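Local atomic coordinates of TRNA nucleotidyl transferase-related protein (Thermotoga maritima, PDB entry 3H38), a protein that adds the CCA end to tRNA as a class II nucleotidyltransferase that draws on ATP, CTP and magnesium, this chain being the CCA-adding part of a longer polypeptide. Residues A[268-273]-A[347-352]; A[283-288]-A[342-347]. All coordinates share one frame; numbering follows the deposited sequence.

Interaction 1 (A[268-273]-A[347-352])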
ATOM      1  N   PRO A 268     -13.364  -2.491  -4.874  1.00 68.80           N
ATOM      2  CA  PRO A 268     -14.031  -2.628  -3.579  1.00 68.78           C
ATOM      3  C   PRO A 268     -15.241  -3.552  -3.684  1.00 63.37           C
ATOM      4  O   PRO A 268     -15.542  -4.267  -2.726  1.00 63.49           O
ATOM      5  CB  PRO A 268     -14.469  -1.194  -3.252  1.00 71.84           C
ATOM      6  CG  PRO A 268     -13.862  -0.312  -4.333  1.00 70.07           C
ATOM      7  CD  PRO A 268     -13.665  -1.197  -5.505  1.00 70.17           C
ATOM      8  N   TRP A 269     -15.915  -3.534  -4.832  1.00 56.87           N
ATOM      9  CA  TRP A 269     -17.007  -4.473  -5.107  1.00 55.46           C
ATOM     10  C   TRP A 269     -16.492  -5.908  -5.056  1.00 58.10           C
ATOM     11  O   TRP A 269     -17.276  -6.842  -5.006  1.00 58.03           O
ATOM     12  CB  TRP A 269     -17.610  -4.205  -6.489  1.00 51.13           C
ATOM     13  CG  TRP A 269     -18.832  -5.032  -6.839  1.00 63.72           C
ATOM     14  CD1 TRP A 269     -20.128  -4.608  -6.826  1.00 77.22           C
ATOM     15  CD2 TRP A 269     -18.870  -6.400  -7.277  1.00 57.28           C
ATOM     16  NE1 TRP A 269     -20.968  -5.622  -7.212  1.00 71.67           N
ATOM     17  CE2 TRP A 269     -20.222  -6.734  -7.495  1.00 61.90           C
ATOM     18  CE3 TRP A 269     -17.896  -7.376  -7.497  1.00 46.17           C
ATOM     19  CZ2 TRP A 269     -20.626  -7.995  -7.926  1.00 61.58           C
ATOM     20  CZ3 TRP A 269     -18.297  -8.629  -7.923  1.00 53.46           C
ATOM     21  CH2 TRP A 269     -19.652  -8.928  -8.135  1.00 60.93           C
ATOM     22  N   VAL A 270     -15.173  -6.080  -5.077  1.00 56.36           N
ATOM     23  CA  VAL A 270     -14.589  -7.415  -5.055  1.00 60.00           C
ATOM     24  C   VAL A 270     -14.161  -7.790  -3.650  1.00 67.09           C
ATOM     25  O   VAL A 270     -14.293  -8.946  -3.243  1.00 70.85           O
ATOM     26  CB  VAL A 270     -13.362  -7.535  -5.976  1.00 52.46           C
ATOM     27  CG1 VAL A 270     -12.679  -8.879  -5.766  1.00 44.40           C
ATOM     28  CG2 VAL A 270     -13.760  -7.361  -7.425  1.00 53.82           C
ATOM     29  N   GLU A 271     -13.620  -6.817  -2.924  1.00 70.24           N
ATOM     30  CA  GLU A 271     -13.281  -7.015  -1.520  1.00 69.84           C
ATOM     31  C   GLU A 271     -14.581  -7.225  -0.760  1.00 79.86           C
ATOM     32  O   GLU A 271     -14.614  -7.871   0.296  1.00 79.80           O
ATOM     33  CB  GLU A 271     -12.535  -5.805  -0.958  1.00 57.88           C
ATOM     34  CG  GLU A 271     -11.190  -5.538  -1.605  1.00 54.62           C
ATOM     35  CD  GLU A 271     -10.388  -4.483  -0.863  1.00 55.18           C
ATOM     36  OE1 GLU A 271      -9.216  -4.750  -0.513  1.00 57.03           O
ATOM     37  OE2 GLU A 271     -10.930  -3.384  -0.626  1.00 55.01           O
ATOM     38  N   GLU A 272     -15.638  -6.632  -1.311  1.00 79.23           N
ATOM     39  CA  GLU A 272     -17.003  -6.762  -0.831  1.00 80.37           C
ATOM     40  C   GLU A 272     -17.649  -8.120  -1.020  1.00 73.62           C
ATOM     41  O   GLU A 272     -18.117  -8.720  -0.099  1.00 72.63           O
ATOM     42  CB  GLU A 272     -17.835  -5.735  -1.605  1.00 91.55           C
ATOM     43  CG  GLU A 272     -19.277  -5.509  -1.198  1.00104.68           C
ATOM     44  CD  GLU A 272     -20.028  -4.587  -2.188  1.00112.37           C
ATOM     45  OE1 GLU A 272     -21.040  -5.035  -2.770  1.00114.07           O
ATOM     46  OE2 GLU A 272     -19.616  -3.415  -2.383  1.00114.13           O
ATOM     47  N   ASN A 273     -17.597  -8.643  -2.215  1.00 68.35           N
ATOM     48  CA  ASN A 273     -18.252  -9.902  -2.521  1.00 66.08           C
ATOM     49  C   ASN A 273     -17.332 -11.130  -2.420  1.00 70.02           C
ATOM     50  O   ASN A 273     -17.816 -12.265  -2.364  1.00 73.92           O
ATOM     51  CB  ASN A 273     -18.939  -9.823  -3.892  1.00 54.76           C
ATOM     52  CG  ASN A 273     -20.078  -8.792  -3.927  1.00 64.34           C
ATOM     53  OD1 ASN A 273     -21.253  -9.142  -3.759  1.00 65.34           O
ATOM     54  ND2 ASN A 273     -19.734  -7.519  -4.146  1.00 62.00           N
ATOM     55  N   THR A 347      -7.255 -11.830 -10.156  1.00 42.71           N
ATOM     56  CA  THR A 347      -7.622 -12.154 -11.522  1.00 46.23           C
ATOM     57  C   THR A 347      -9.014 -11.603 -11.820  1.00 41.88           C
ATOM     58  O   THR A 347      -9.306 -11.173 -12.936  1.00 30.29           O
ATOM     59  CB  THR A 347      -7.630 -13.677 -11.759  1.00 48.47           C
ATOM     60  OG1 THR A 347      -6.286 -14.169 -11.775  1.00 48.89           O
ATOM     61  CG2 THR A 347      -8.306 -14.012 -13.101  1.00 46.10           C
ATOM     62  N   ILE A 348      -9.870 -11.620 -10.811  1.00 42.37           N
ATOM     63  CA  ILE A 348     -11.234 -11.150 -10.999  1.00 51.12           C
ATOM     64  C   ILE A 348     -11.189  -9.675 -11.323  1.00 45.99           C
ATOM     65  O   ILE A 348     -11.698  -9.245 -12.362  1.00 42.44           O
ATOM     66  CB  ILE A 348     -12.097 -11.387  -9.748  1.00 54.12           C
ATOM     67  CG1 ILE A 348     -12.551 -12.850  -9.684  1.00 50.81           C
ATOM     68  CG2 ILE A 348     -13.284 -10.455  -9.734  1.00 50.64           C
ATOM     69  CD1 ILE A 348     -13.460 -13.148  -8.524  1.00 52.19           C
ATOM     70  N   CYS A 349     -10.557  -8.911 -10.434  1.00 42.56           N
ATOM     71  CA  CYS A 349     -10.338  -7.478 -10.639  1.00 42.45           C
ATOM     72  C   CYS A 349      -9.821  -7.228 -12.047  1.00 48.79           C
ATOM     73  O   CYS A 349     -10.296  -6.339 -12.760  1.00 51.88           O
ATOM     74  CB  CYS A 349      -9.289  -6.973  -9.651  1.00 47.87           C
ATOM     75  SG  CYS A 349      -9.665  -7.287  -7.919  1.00 54.94           S
ATOM     76  N   HIS A 350      -8.833  -8.037 -12.427  1.00 38.97           N
ATOM     77  CA  HIS A 350      -8.190  -7.957 -13.725  1.00 34.17           C
ATOM     78  C   HIS A 350      -9.244  -8.128 -14.826  1.00 38.66           C
ATOM     79  O   HIS A 350      -9.242  -7.405 -15.809  1.00 44.79           O
ATOM     80  CB  HIS A 350      -7.096  -9.035 -13.800  1.00 32.40           C
ATOM     81  CG  HIS A 350      -6.209  -8.942 -14.997  1.00 34.85           C
ATOM     82  ND1 HIS A 350      -6.221  -7.866 -15.868  1.00 39.40           N
ATOM     83  CD2 HIS A 350      -5.238  -9.777 -15.455  1.00 34.30           C
ATOM     84  CE1 HIS A 350      -5.324  -8.057 -16.815  1.00 36.14           C
ATOM     85  NE2 HIS A 350      -4.717  -9.213 -16.594  1.00 38.45           N
ATOM     86  N   PHE A 351     -10.160  -9.071 -14.659  1.00 36.45           N
ATOM     87  CA  PHE A 351     -11.276  -9.151 -15.598  1.00 45.86           C
ATOM     88  C   PHE A 351     -12.108  -7.871 -15.546  1.00 42.04           C
ATOM     89  O   PHE A 351     -12.476  -7.308 -16.585  1.00 42.33           O
ATOM     90  CB  PHE A 351     -12.141 -10.383 -15.343  1.00 45.90           C
ATOM     91  CG  PHE A 351     -11.643 -11.626 -16.033  1.00 47.19           C
ATOM     92  CD1 PHE A 351     -11.370 -12.779 -15.310  1.00 43.23           C
ATOM     93  CD2 PHE A 351     -11.440 -11.638 -17.409  1.00 44.27           C
ATOM     94  CE1 PHE A 351     -10.911 -13.932 -15.950  1.00 47.21           C
ATOM     95  CE2 PHE A 351     -10.983 -12.786 -18.057  1.00 45.19           C
ATOM     96  CZ  PHE A 351     -10.716 -13.933 -17.325  1.00 48.02           C
ATOM     97  N   LEU A 352     -12.368  -7.380 -14.342  1.00 35.51           N
ATOM     98  CA  LEU A 352     -13.152  -6.158 -14.232  1.00 47.03           C
ATOM     99  C   LEU A 352     -12.436  -4.931 -14.800  1.00 46.86           C
ATOM    100  O   LEU A 352     -13.085  -3.934 -15.142  1.00 48.66           O
ATOM    101  CB  LEU A 352     -13.599  -5.918 -12.793  1.00 51.18           C
ATOM    102  CG  LEU A 352     -14.690  -6.874 -12.300  1.00 52.02           C
ATOM    103  CD1 LEU A 352     -14.638  -7.002 -10.788  1.00 48.88           C
ATOM    104  CD2 LEU A 352     -16.061  -6.415 -12.766  1.00 53.40           C
TER

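Interaction 2 (A[283-288]-A[342-347])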
ATOM      1  N   VAL A 283      -2.855  -4.473  -9.352  1.00 29.96           N
ATOM      2  CA  VAL A 283      -2.259  -3.498 -10.272  1.00 33.03           C
ATOM      3  C   VAL A 283      -1.225  -4.128 -11.199  1.00 31.32           C
ATOM      4  O   VAL A 283      -1.032  -3.675 -12.323  1.00 32.95           O
ATOM      5  CB  VAL A 283      -1.605  -2.307  -9.526  1.00 33.69           C
ATOM      6  CG1 VAL A 283      -1.128  -1.259 -10.513  1.00 34.21           C
ATOM      7  CG2 VAL A 283      -2.595  -1.676  -8.597  1.00 27.16           C
ATOM      8  N   LEU A 284      -0.550  -5.170 -10.735  1.00 30.29           N
ATOM      9  CA  LEU A 284       0.444  -5.813 -11.588  1.00 32.34           C
ATOM     10  C   LEU A 284      -0.224  -6.642 -12.685  1.00 33.85           C
ATOM     11  O   LEU A 284       0.338  -6.815 -13.773  1.00 30.39           O
ATOM     12  CB  LEU A 284       1.408  -6.683 -10.773  1.00 34.90           C
ATOM     13  CG  LEU A 284       2.351  -6.020  -9.767  1.00 28.97           C
ATOM     14  CD1 LEU A 284       3.251  -7.058  -9.087  1.00 21.52           C
ATOM     15  CD2 LEU A 284       3.204  -4.953 -10.425  1.00 28.70           C
ATOM     16  N   HIS A 285      -1.419  -7.157 -12.401  1.00 32.14           N
ATOM     17  CA  HIS A 285      -2.180  -7.882 -13.418  1.00 28.13           C
ATOM     18  C   HIS A 285      -2.297  -7.010 -14.662  1.00 32.54           C
ATOM     19  O   HIS A 285      -2.238  -7.512 -15.775  1.00 34.48           O
ATOM     20  CB  HIS A 285      -3.559  -8.291 -12.920  1.00 18.28           C
ATOM     21  CG  HIS A 285      -3.598  -9.631 -12.267  1.00 30.09           C
ATOM     22  ND1 HIS A 285      -4.058 -10.762 -12.910  1.00 37.79           N
ATOM     23  CD2 HIS A 285      -3.261 -10.032 -11.012  1.00 30.90           C
ATOM     24  CE1 HIS A 285      -4.009 -11.795 -12.090  1.00 36.95           C
ATOM     25  NE2 HIS A 285      -3.534 -11.371 -10.924  1.00 40.92           N
ATOM     26  N   VAL A 286      -2.417  -5.697 -14.463  1.00 40.77           N
ATOM     27  CA  VAL A 286      -2.506  -4.768 -15.585  1.00 40.20           C
ATOM     28  C   VAL A 286      -1.139  -4.398 -16.143  1.00 35.17           C
ATOM     29  O   VAL A 286      -0.875  -4.577 -17.327  1.00 31.33           O
ATOM     30  CB  VAL A 286      -3.278  -3.487 -15.228  1.00 34.90           C
ATOM     31  CG1 VAL A 286      -3.331  -2.566 -16.445  1.00 34.59           C
ATOM     32  CG2 VAL A 286      -4.697  -3.838 -14.767  1.00 34.33           C
ATOM     33  N   PHE A 287      -0.277  -3.881 -15.281  1.00 39.29           N
ATOM     34  CA  PHE A 287       1.075  -3.488 -15.665  1.00 26.77           C
ATOM     35  C   PHE A 287       1.790  -4.528 -16.482  1.00 25.70           C
ATOM     36  O   PHE A 287       2.462  -4.220 -17.473  1.00 30.49           O
ATOM     37  CB  PHE A 287       1.888  -3.190 -14.415  1.00 30.52           C
ATOM     38  CG  PHE A 287       1.625  -1.827 -13.840  1.00 31.11           C
ATOM     39  CD1 PHE A 287       0.965  -0.868 -14.589  1.00 34.59           C
ATOM     40  CD2 PHE A 287       2.068  -1.493 -12.581  1.00 37.41           C
ATOM     41  CE1 PHE A 287       0.736   0.381 -14.095  1.00 35.01           C
ATOM     42  CE2 PHE A 287       1.852  -0.218 -12.073  1.00 39.05           C
ATOM     43  CZ  PHE A 287       1.188   0.715 -12.824  1.00 40.47           C
ATOM     44  N   LEU A 288       1.620  -5.775 -16.087  1.00 34.43           N
ATOM     45  CA  LEU A 288       2.440  -6.845 -16.633  1.00 38.57           C
ATOM     46  C   LEU A 288       1.792  -7.647 -17.783  1.00 38.34           C
ATOM     47  O   LEU A 288       2.327  -8.660 -18.226  1.00 43.58           O
ATOM     48  CB  LEU A 288       2.928  -7.754 -15.498  1.00 37.06           C
ATOM     49  CG  LEU A 288       4.266  -7.426 -14.795  1.00 39.02           C
ATOM     50  CD1 LEU A 288       4.635  -5.951 -14.784  1.00 33.24           C
ATOM     51  CD2 LEU A 288       4.285  -7.986 -13.391  1.00 31.11           C
ATOM     52  N   GLY A 342     -11.922 -21.060 -10.725  1.00 49.99           N
ATOM     53  CA  GLY A 342     -11.393 -21.013  -9.368  1.00 51.58           C
ATOM     54  C   GLY A 342     -10.190 -20.095  -9.327  1.00 53.88           C
ATOM     55  O   GLY A 342      -9.069 -20.514  -9.074  1.00 49.92           O
ATOM     56  N   VAL A 343     -10.429 -18.823  -9.596  1.00 51.55           N
ATOM     57  CA  VAL A 343      -9.342 -17.896  -9.812  1.00 45.69           C
ATOM     58  C   VAL A 343      -9.183 -16.960  -8.633  1.00 43.41           C
ATOM     59  O   VAL A 343     -10.097 -16.796  -7.812  1.00 38.78           O
ATOM     60  CB  VAL A 343      -9.580 -17.059 -11.094  1.00 46.81           C
ATOM     61  CG1 VAL A 343      -9.661 -17.964 -12.324  1.00 35.85           C
ATOM     62  CG2 VAL A 343     -10.858 -16.214 -10.951  1.00 32.54           C
ATOM     63  N   SER A 344      -8.008 -16.347  -8.554  1.00 46.29           N
ATOM     64  CA  SER A 344      -7.717 -15.379  -7.514  1.00 44.73           C
ATOM     65  C   SER A 344      -8.643 -14.178  -7.631  1.00 50.22           C
ATOM     66  O   SER A 344      -9.069 -13.806  -8.726  1.00 59.46           O
ATOM     67  CB  SER A 344      -6.273 -14.899  -7.641  1.00 41.30           C
ATOM     68  OG  SER A 344      -6.140 -13.962  -8.696  1.00 38.42           O
ATOM     69  N   ASN A 345      -8.951 -13.575  -6.492  1.00 50.03           N
ATOM     70  CA  ASN A 345      -9.607 -12.277  -6.468  1.00 42.48           C
ATOM     71  C   ASN A 345      -8.926 -11.282  -7.388  1.00 42.65           C
ATOM     72  O   ASN A 345      -9.579 -10.455  -8.014  1.00 44.73           O
ATOM     73  CB  ASN A 345      -9.573 -11.714  -5.055  1.00 44.11           C
ATOM     74  CG  ASN A 345     -10.514 -12.431  -4.125  1.00 52.52           C
ATOM     75  OD1 ASN A 345     -10.790 -11.951  -3.023  1.00 54.16           O
ATOM     76  ND2 ASN A 345     -11.025 -13.589  -4.563  1.00 48.58           N
ATOM     77  N   GLU A 346      -7.598 -11.349  -7.447  1.00 44.52           N
ATOM     78  CA  GLU A 346      -6.837 -10.398  -8.244  1.00 46.62           C
ATOM     79  C   GLU A 346      -7.151 -10.571  -9.727  1.00 47.20           C
ATOM     80  O   GLU A 346      -7.306  -9.582 -10.456  1.00 43.99           O
ATOM     81  CB  GLU A 346      -5.333 -10.519  -7.961  1.00 50.85           C
ATOM     82  CG  GLU A 346      -4.925  -9.958  -6.595  1.00 54.57           C
ATOM     83  CD  GLU A 346      -5.373 -10.837  -5.433  1.00 57.14           C
ATOM     84  OE1 GLU A 346      -5.327 -12.075  -5.564  1.00 60.98           O
ATOM     85  OE2 GLU A 346      -5.765 -10.294  -4.381  1.00 64.28           O
ATOM     86  N   THR A 347      -7.255 -11.830 -10.156  1.00 42.71           N
ATOM     87  CA  THR A 347      -7.622 -12.154 -11.522  1.00 46.23           C
ATOM     88  C   THR A 347      -9.014 -11.603 -11.820  1.00 41.88           C
ATOM     89  O   THR A 347      -9.306 -11.173 -12.936  1.00 30.29           O
ATOM     90  CB  THR A 347      -7.630 -13.677 -11.759  1.00 48.47           C
ATOM     91  OG1 THR A 347      -6.286 -14.169 -11.775  1.00 48.89           O
ATOM     92  CG2 THR A 347      -8.306 -14.012 -13.101  1.00 46.10           C
TER

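Interaction 1 (A[268-273]-A[347-352])
Val-270 meets Ile-348, Cys-349 and Leu-352 in a contact that illustrates how one branched side chain can touch three side chains spread over one helical turn. The apolar contacts carry everything between the segments, and no hydrogen bond crosses. Both methyls of Val-270 reach the sulfur. CG1, anti to the backbone N (chi1 172°), lies 4.0 Å from Cys-349 SG, and CG2 is 4.1 Å from the same atom. CG2, anti to the carbonyl carbon instead, also points at two branches at once: it lies 3.5 Å from Leu-352 CD1, whose side chain runs past it in the opposite direction, and 3.9 Å from Ile-348 CG2, which it crosses at a slant. The helix axes stay 10.2 Å apart at closest, with N-to-C directions 142° apart, so small apolar groups, a sulfur among them, bridge the distance.

The side-chain hydrogen bonds made inside these segments lie in 268-273. Asn-273 ND2 donates to Trp-269 O at 2.7 Å, nearly straight, and the same nitrogen sits 3.4 Å above the plane of the Trp-269 indole, over its centre. Lys-364 makes a cation-pi contact with that indole, and helix 357-371 also packs on both segments through Leu-368, Leu-367 and Phe-363. Val-277, in the loop that follows helix 254-274, touches Val-270 and Cys-349.

One valine set against positions i, i+1 and i+4 of a roughly antiparallel neighbour is plain helix-on-helix packing, here within the all-helical C-terminal half of this class II CCA-adding enzyme, away from its nucleotide and magnesium sites.

Interaction 2 (A[283-288]-A[342-347])
His-285 lays one face of its imidazole on the peptide linking Glu-346 and Thr-347, a useful example of a side chain packing on the backbone of a helix's first turn. The closer part lies over this peptide: Glu-346 O is 4.0 Å above the plane of the His-285 ring, over its centre, while Glu-346 CB comes within 3.6 Å of His-285 NE2. Thr-347 closes in as well. With OG1 anti to its carbonyl carbon (chi1 -72°), its hydroxyl oxygen lies 3.3 Å from His-285 CE1.

Toward the partly exposed side the contact thins. Ser-344 OG approaches His-285 NE2 only to 4.3 Å, being engaged instead as the N-cap: it accepts from Thr-347 N at 2.8 Å and so secures the start of helix 345-352. The Glu-346 chain bends at chi2 (72°) and leads its carboxylate off to Asp-278 N, leaving Glu-346 OE1 5.7 Å from His-285 NE2.

Cutting His-285 back to an alanine would probably open a gap over the Glu-346 to Thr-347 peptide and strip Glu-346 CB of its ring neighbour.

The contact buries His-285 NE2 without a partner in the model. Such burial near the amino end of a helix would tend to disfavour a charged imidazole, although the distant carboxylate may offset this in part. The contact is one of van der Waals cover rather than of charge or hydrogen bonding across the segments.

Followed from the N terminus, the chain first runs along helix 254-274, whose end enters interaction 1, and then turns into helix 279-287, which supplies interaction 2. It next passes through helices 293-302, 309-328 and 337-340 before returning. The return reaches 342-347 first, closing the inner loop of 53 residues, and then 347-352, closing the outer one of 73. Interaction 2 is therefore nested inside interaction 1, and Thr-347 belongs to both. Their centres lie about 9 Å apart, and the rings of His-285 and His-350 join them directly. Helix 345-352 is the common element: its amino end meets helix 279-287, while its later residues meet helix 254-274, tying two consecutive helices to one returning helix.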